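PDB 3TC3: UV damage endonuclease from Sulfolobus acidocaldarius, which probably nicks DNA at damaged sites, such as UV lesions, as a manganese-binding endonuclease that starts excision repair. Local coordinates for residues A[142-145]-A[146-150]. Sequence-based numbering, arbitrary orientation.
Sequences ELKY and HADLL
Glu-142 and His-146 lie one turn apart on an α-helix whose i to i+4 backbone bonds run unbroken here, as in Ala-147 N to Leu-143 O at 2.9 Å, and their side chains meet on the same side. The carbonyl oxygen of Glu-142 takes two bonds: His-146 N reaches it at 3.2 Å, and the imidazole ND1 of His-146 at 2.8 Å with a nearly straight N-H (164°), from opposite faces of the carbonyl plane. Histidine suits the place because its two ring nitrogens can bond in two directions, ND1 to this carbonyl and NE2 in a hydrogen bond with Ser-81 OG, which together fix the ring's rotation; CG beside the backbone N (chi1 -75°) turns the ring back along the helix. The Glu-142 carboxylate, hydrogen-bonded to Ser-88 OG through OE1, brings OE2 within 3.1 Å of His-146 CE1 and could polarise the ring. The Tyr-145 ring lies oblique to the imidazole, centroids 4.9 Å apart, and runs alongside Leu-149, while its hydroxyl bonds Ser-81 O and Ile-84 N. Lys-144 is long enough to bend at its end and put NZ 2.7 Å from Asp-148 OD2, on the syn lone pair of that oxygen, which Lys-97 shares. This i to i+4 salt bridge spans one turn of helix 133-153, which links parallel strands 117-120 and 158-162 in a β-α-β unit of the TIM barrel.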
# COMPACT_ATOMS: atom_id res chain seq x y z
N GLU A 142 14.24 1.41 4.79
CA GLU A 142 12.92 2.02 4.52
C GLU A 142 11.79 1.11 5.04
O GLU A 142 10.80 1.58 5.60
CB GLU A 142 12.87 2.32 3.03
CG GLU A 142 11.61 3.06 2.59
CD GLU A 142 11.35 4.43 3.18
OE1 GLU A 142 12.15 5.01 3.96
OE2 GLU A 142 10.31 4.98 2.79
N LEU A 143 11.95 -0.19 4.81
CA LEU A 143 10.95 -1.17 5.34
C LEU A 143 10.87 -1.15 6.86
O LEU A 143 9.73 -1.18 7.40
CB LEU A 143 11.29 -2.59 4.82
CG LEU A 143 11.00 -2.77 3.34
CD1 LEU A 143 11.64 -4.11 2.90
CD2 LEU A 143 9.53 -2.64 2.96
N LYS A 144 12.03 -1.00 7.53
CA LYS A 144 12.04 -0.92 9.00
C LYS A 144 11.29 0.32 9.49
O LYS A 144 10.49 0.24 10.43
CB LYS A 144 13.50 -0.83 9.44
CG LYS A 144 13.55 -0.58 10.92
CD LYS A 144 14.98 -0.49 11.42
CE LYS A 144 14.98 -0.43 12.98
NZ LYS A 144 14.36 0.81 13.46
N TYR A 145 11.42 1.47 8.78
CA TYR A 145 10.60 2.63 9.18
C TYR A 145 9.10 2.37 9.04
O TYR A 145 8.32 2.79 9.91
CB TYR A 145 11.02 3.87 8.29
CG TYR A 145 9.92 4.88 8.02
CD1 TYR A 145 9.19 5.48 9.05
CD2 TYR A 145 9.60 5.22 6.67
CE1 TYR A 145 8.11 6.37 8.79
CE2 TYR A 145 8.60 6.13 6.42
CZ TYR A 145 7.87 6.70 7.50
OH TYR A 145 6.82 7.54 7.27
N HIS A 146 8.71 1.68 7.97
CA HIS A 146 7.28 1.39 7.82
C HIS A 146 6.75 0.50 8.93
O HIS A 146 5.69 0.77 9.46
CB HIS A 146 7.03 0.75 6.43
CG HIS A 146 7.09 1.77 5.29
ND1 HIS A 146 8.26 2.41 4.89
CD2 HIS A 146 6.06 2.34 4.54
CE1 HIS A 146 7.94 3.31 3.89
NE2 HIS A 146 6.62 3.25 3.68
N ALA A 147 7.54 -0.55 9.27
CA ALA A 147 7.14 -1.46 10.37
C ALA A 147 7.15 -0.66 11.66
O ALA A 147 6.23 -0.82 12.50
CB ALA A 147 8.12 -2.57 10.45
N ASP A 148 8.16 0.17 11.87
CA ASP A 148 8.18 0.97 13.12
C ASP A 148 6.92 1.86 13.21
O ASP A 148 6.43 2.14 14.33
CB ASP A 148 9.44 1.86 13.16
CG ASP A 148 10.72 1.07 13.47
OD1 ASP A 148 10.62 -0.11 13.85
OD2 ASP A 148 11.78 1.67 13.29
N LEU A 149 6.54 2.49 12.07
CA LEU A 149 5.39 3.41 12.13
C LEU A 149 4.12 2.65 12.55
O LEU A 149 3.38 3.05 13.48
CB LEU A 149 5.20 4.14 10.79
CG LEU A 149 4.04 5.12 10.74
CD1 LEU A 149 4.36 6.31 11.72
CD2 LEU A 149 3.79 5.60 9.35
N LEU A 150 3.87 1.53 11.91
CA LEU A 150 2.73 0.66 12.22
C LEU A 150 2.84 0.13 13.67
O LEU A 150 1.80 0.14 14.41
CB LEU A 150 2.68 -0.47 11.19
CG LEU A 150 2.41 0.14 9.75
CD1 LEU A 150 2.53 -1.03 8.74
CD2 LEU A 150 1.03 0.73 9.62